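Local coordinates for protein pyroglutatmate porin OpdO (Pseudomonas aeruginosa, PDB 3SZV) that probably forms a beta-barrel channel in the outer membrane for small carboxylates such as pyroglutamate, at residues Q178-G186 and D284-S292. Residues are numbered along the deposited sequence; the frame is centred on the assembly and turned at random.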
ATOM      1  N   GLN A 178       9.486 -14.601   5.222  1.00 20.97           N
ATOM      2  CA  GLN A 178      10.938 -14.470   5.306  1.00 21.34           C
ATOM      3  C   GLN A 178      11.302 -13.237   6.109  1.00 21.15           C
ATOM      4  O   GLN A 178      10.450 -12.407   6.418  1.00 20.17           O
ATOM      5  CB  GLN A 178      11.564 -14.395   3.910  1.00 23.82           C
ATOM      6  CG  GLN A 178      11.110 -13.214   3.077  1.00 29.40           C
ATOM      7  CD  GLN A 178      11.465 -13.368   1.603  1.00 53.76           C
ATOM      8  OE1 GLN A 178      11.027 -14.310   0.940  1.00 41.10           O
ATOM      9  NE2 GLN A 178      12.263 -12.441   1.087  1.00 46.63           N
ATOM     10  N   VAL A 179      12.574 -13.109   6.463  1.00 20.63           N
ATOM     11  CA  VAL A 179      13.007 -11.909   7.165  1.00 19.33           C
ATOM     12  C   VAL A 179      13.046 -10.706   6.226  1.00 20.87           C
ATOM     13  O   VAL A 179      12.928 -10.837   5.002  1.00 21.03           O
ATOM     14  CB  VAL A 179      14.378 -12.089   7.849  1.00 25.76           C
ATOM     15  CG1 VAL A 179      14.319 -13.204   8.893  1.00 31.37           C
ATOM     16  CG2 VAL A 179      15.457 -12.350   6.821  1.00 28.44           C
ATOM     17  N   PHE A 180      13.209  -9.531   6.812  1.00 16.69           N
ATOM     18  CA  PHE A 180      13.162  -8.287   6.057  1.00 15.70           C
ATOM     19  C   PHE A 180      14.506  -7.845   5.496  1.00 15.38           C
ATOM     20  O   PHE A 180      15.570  -8.211   6.001  1.00 18.45           O
ATOM     21  CB  PHE A 180      12.709  -7.137   6.963  1.00 15.35           C
ATOM     22  CG  PHE A 180      11.364  -7.330   7.600  1.00 14.73           C
ATOM     23  CD1 PHE A 180      10.208  -7.215   6.852  1.00 15.79           C
ATOM     24  CD2 PHE A 180      11.260  -7.558   8.966  1.00 16.72           C
ATOM     25  CE1 PHE A 180       8.956  -7.369   7.450  1.00 16.61           C
ATOM     26  CE2 PHE A 180      10.021  -7.711   9.566  1.00 18.92           C
ATOM     27  CZ  PHE A 180       8.876  -7.610   8.814  1.00 15.72           C
ATOM     28  N   SER A 181      14.424  -7.029   4.452  1.00 15.65           N
ATOM     29  CA  SER A 181      15.552  -6.219   4.012  0.65 13.77           C
ATOM     30  C   SER A 181      15.014  -4.861   3.595  1.00 14.50           C
ATOM     31  O   SER A 181      13.797  -4.653   3.551  1.00 15.85           O
ATOM     32  CB  SER A 181      16.313  -6.879   2.857  0.65 14.52           C
ATOM     33  OG  SER A 181      15.558  -6.876   1.658  0.65 16.83           O
ATOM     34  N   ALA A 182      15.906  -3.922   3.326  1.00 13.91           N
ATOM     35  CA  ALA A 182      15.491  -2.585   2.906  1.00 14.29           C
ATOM     36  C   ALA A 182      15.691  -2.396   1.408  1.00 13.65           C
ATOM     37  O   ALA A 182      16.686  -2.830   0.842  1.00 15.56           O
ATOM     38  CB  ALA A 182      16.242  -1.518   3.682  1.00 15.09           C
ATOM     39  N   ASN A 183      14.712  -1.768   0.773  1.00 13.65           N
ATOM     40  CA  ASN A 183      14.788  -1.458  -0.651  1.00 12.83           C
ATOM     41  C   ASN A 183      16.070  -0.686  -0.990  1.00 13.98           C
ATOM     42  O   ASN A 183      16.379   0.315  -0.323  1.00 14.35           O
ATOM     43  CB  ASN A 183      13.560  -0.649  -1.068  1.00 13.88           C
ATOM     44  CG  ASN A 183      13.406  -0.563  -2.567  1.00 14.83           C
ATOM     45  OD1 ASN A 183      13.027  -1.538  -3.223  1.00 19.12           O
ATOM     46  ND2 ASN A 183      13.714   0.603  -3.131  1.00 14.96           N
ATOM     47  N   ARG A 184      16.780  -1.156  -2.022  1.00 13.91           N
ATOM     48  CA  ARG A 184      18.103  -0.652  -2.462  1.00 14.06           C
ATOM     49  C   ARG A 184      19.235  -0.893  -1.476  1.00 14.56           C
ATOM     50  O   ARG A 184      20.302  -1.380  -1.866  1.00 19.34           O
ATOM     51  CB  ARG A 184      18.075   0.840  -2.822  1.00 15.22           C
ATOM     52  CG  ARG A 184      17.247   1.197  -4.042  1.00 15.05           C
ATOM     53  CD  ARG A 184      17.347   2.707  -4.301  1.00 15.81           C
ATOM     54  NE  ARG A 184      16.554   3.145  -5.442  1.00 16.69           N
ATOM     55  CZ  ARG A 184      15.276   3.523  -5.379  1.00 14.89           C
ATOM     56  NH1 ARG A 184      14.637   3.528  -4.207  1.00 14.83           N
ATOM     57  NH2 ARG A 184      14.648   3.898  -6.486  1.00 16.19           N
ATOM     58  N   ILE A 185      19.005  -0.541  -0.218  1.00 15.59           N
ATOM     59  CA  ILE A 185      20.062  -0.501   0.793  1.00 16.56           C
ATOM     60  C   ILE A 185      20.472  -1.895   1.269  1.00 18.53           C
ATOM     61  O   ILE A 185      21.618  -2.112   1.682  1.00 19.64           O
ATOM     62  CB  ILE A 185      19.602   0.362   1.976  1.00 22.10           C
ATOM     63  CG1 ILE A 185      19.560   1.835   1.557  1.00 22.60           C
ATOM     64  CG2 ILE A 185      20.487   0.158   3.203  1.00 31.97           C
ATOM     65  CD1 ILE A 185      18.475   2.620   2.279  1.00 26.95           C
ATOM     66  N   GLY A 186      19.544  -2.846   1.205  1.00 16.81           N
ATOM     67  CA  GLY A 186      19.836  -4.206   1.614  1.00 17.59           C
ATOM     68  C   GLY A 186      19.718  -4.408   3.112  1.00 17.63           C
ATOM     69  O   GLY A 186      18.824  -3.853   3.762  1.00 17.39           O
ATOM     70  N   ASP A 284      21.826   8.775   1.047  1.00 16.71           N
ATOM     71  CA  ASP A 284      21.134   7.530   0.757  1.00 17.02           C
ATOM     72  C   ASP A 284      19.761   7.760   0.151  1.00 13.37           C
ATOM     73  O   ASP A 284      19.169   8.831   0.301  1.00 15.62           O
ATOM     74  CB  ASP A 284      21.023   6.704   2.041  1.00 15.90           C
ATOM     75  CG  ASP A 284      22.375   6.320   2.572  1.00 20.70           C
ATOM     76  OD1 ASP A 284      22.947   5.349   2.042  1.00 27.55           O
ATOM     77  OD2 ASP A 284      22.909   7.004   3.475  1.00 17.77           O
ATOM     78  N   PRO A 285      19.253   6.755  -0.570  1.00 14.04           N
ATOM     79  CA  PRO A 285      17.911   6.819  -1.146  1.00 13.24           C
ATOM     80  C   PRO A 285      16.872   6.575  -0.053  1.00 13.51           C
ATOM     81  O   PRO A 285      17.223   6.296   1.102  1.00 13.67           O
ATOM     82  CB  PRO A 285      17.921   5.669  -2.149  1.00 14.56           C
ATOM     83  CG  PRO A 285      18.775   4.635  -1.471  1.00 15.40           C
ATOM     84  CD  PRO A 285      19.887   5.445  -0.800  1.00 15.20           C
ATOM     85  N   TYR A 286      15.594   6.679  -0.407  1.00 12.50           N
ATOM     86  CA  TYR A 286      14.539   6.544   0.596  1.00 12.89           C
ATOM     87  C   TYR A 286      14.395   5.103   1.076  1.00 11.78           C
ATOM     88  O   TYR A 286      14.115   4.213   0.284  1.00 13.22           O
ATOM     89  CB  TYR A 286      13.233   6.982  -0.020  1.00 12.41           C
ATOM     90  CG  TYR A 286      12.073   7.024   0.949  1.00 12.27           C
ATOM     91  CD1 TYR A 286      12.004   8.020   1.917  1.00 12.88           C
ATOM     92  CD2 TYR A 286      11.034   6.096   0.881  1.00 11.71           C
ATOM     93  CE1 TYR A 286      10.939   8.108   2.796  1.00 12.31           C
ATOM     94  CE2 TYR A 286       9.959   6.173   1.772  1.00 11.28           C
ATOM     95  CZ  TYR A 286       9.919   7.184   2.716  1.00 12.24           C
ATOM     96  OH  TYR A 286       8.873   7.312   3.602  1.00 13.13           O
ATOM     97  N   PRO A 287      14.583   4.874   2.378  1.00 11.65           N
ATOM     98  CA  PRO A 287      14.506   3.488   2.835  1.00 12.96           C
ATOM     99  C   PRO A 287      13.078   3.066   3.128  1.00 12.92           C
ATOM    100  O   PRO A 287      12.254   3.864   3.584  1.00 13.21           O
ATOM    101  CB  PRO A 287      15.326   3.501   4.131  1.00 15.45           C
ATOM    102  CG  PRO A 287      15.157   4.896   4.650  1.00 21.14           C
ATOM    103  CD  PRO A 287      15.093   5.787   3.419  1.00 11.79           C
ATOM    104  N   TYR A 288      12.804   1.793   2.846  1.00 11.23           N
ATOM    105  CA  TYR A 288      11.542   1.148   3.198  1.00 11.45           C
ATOM    106  C   TYR A 288      11.742  -0.342   3.110  1.00 11.43           C
ATOM    107  O   TYR A 288      12.718  -0.810   2.535  1.00 12.62           O
ATOM    108  CB  TYR A 288      10.387   1.598   2.297  1.00 11.90           C
ATOM    109  CG  TYR A 288      10.527   1.510   0.784  1.00 11.77           C
ATOM    110  CD1 TYR A 288       9.844   0.540   0.059  1.00 12.88           C
ATOM    111  CD2 TYR A 288      11.266   2.459   0.073  1.00 12.16           C
ATOM    112  CE1 TYR A 288       9.915   0.496  -1.329  1.00 13.18           C
ATOM    113  CE2 TYR A 288      11.327   2.429  -1.310  1.00 12.41           C
ATOM    114  CZ  TYR A 288      10.653   1.443  -2.002  1.00 12.24           C
ATOM    115  OH  TYR A 288      10.664   1.389  -3.365  1.00 14.17           O
ATOM    116  N   ILE A 289      10.794  -1.100   3.656  1.00 11.76           N
ATOM    117  CA  ILE A 289      10.895  -2.545   3.629  1.00 13.81           C
ATOM    118  C   ILE A 289      10.804  -3.057   2.186  1.00 12.52           C
ATOM    119  O   ILE A 289       9.877  -2.726   1.447  1.00 12.49           O
ATOM    120  CB  ILE A 289       9.796  -3.151   4.506  1.00 13.75           C
ATOM    121  CG1 ILE A 289      10.123  -2.911   5.974  1.00 14.70           C
ATOM    122  CG2 ILE A 289       9.665  -4.640   4.244  1.00 15.61           C
ATOM    123  CD1 ILE A 289       8.942  -3.099   6.896  1.00 16.23           C
ATOM    124  N   ALA A 290      11.808  -3.828   1.763  1.00 13.84           N
ATOM    125  CA  ALA A 290      11.810  -4.358   0.402  1.00 13.24           C
ATOM    126  C   ALA A 290      10.561  -5.194   0.154  1.00 13.10           C
ATOM    127  O   ALA A 290      10.180  -6.005   1.013  1.00 14.93           O
ATOM    128  CB  ALA A 290      13.072  -5.207   0.153  1.00 15.25           C
ATOM    129  N   GLY A 291       9.940  -4.991  -1.003  1.00 13.10           N
ATOM    130  CA  GLY A 291       8.735  -5.732  -1.341  1.00 13.19           C
ATOM    131  C   GLY A 291       7.467  -4.983  -0.989  1.00 14.55           C
ATOM    132  O   GLY A 291       6.380  -5.358  -1.454  1.00 16.60           O
ATOM    133  N   SER A 292       7.602  -3.941  -0.171  1.00 12.60           N
ATOM    134  CA  SER A 292       6.439  -3.181   0.298  1.00 12.42           C
ATOM    135  C   SER A 292       6.345  -1.820  -0.390  1.00 13.73           C
ATOM    136  O   SER A 292       7.169  -1.493  -1.251  1.00 14.81           O
ATOM    137  CB  SER A 292       6.481  -3.041   1.821  1.00 12.73           C
ATOM    138  OG  SER A 292       7.427  -2.063   2.216  1.00 14.04           O
TER
HETATM  139  O   HOH W   1      11.691  -7.329   3.055  1.00 17.28           O
HETATM  140  O   HOH W   2      15.200   2.638  -1.505  1.00 14.98           O
HETATM  141  O   HOH W   3      11.033  -3.352  -3.083  1.00 24.81           O
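A single bridge, A182 with I289, joins the short strand 180-182 of the OprD-family barrel to the long loop between strands 271-281 and 311-320. Two backbone bonds hold it: A290 N to S181 O (2.8 Å, N-H...O angle 172°) and N183 N to Y288 O (2.8 Å). Beyond N183 the chain turns through R184 and I185, and backbone bonds in both directions between A182 and G186 close a tight hairpin; the partner chain folds into a type II turn from I289 to S292. The bridge thus ties neighbourhoods far apart in sequence within the barrel fold. The side chain of N183 lies over one face of the Y288 ring: CB sits 3.7 Å from the ring centroid, a CH-pi contact, and the amide plane is stacked at 21° to the ring. A chi1 of -167° turns the N183 amide away from its own N and carries it over the CZ and OH end of the tyrosine, whose OH bonds D304. R184 also reaches D304, through a salt bridge, while its CD slides past P285 CB at 3.7 Å. One water accepts from N183 ND2 and R184 NH1 and donates to N183 O and Y286 O. Apolar contacts bracket the bridge, F180 CD1 to I289 CG2 (3.7 Å) and I185 CD1 to P287 CB (3.8 Å).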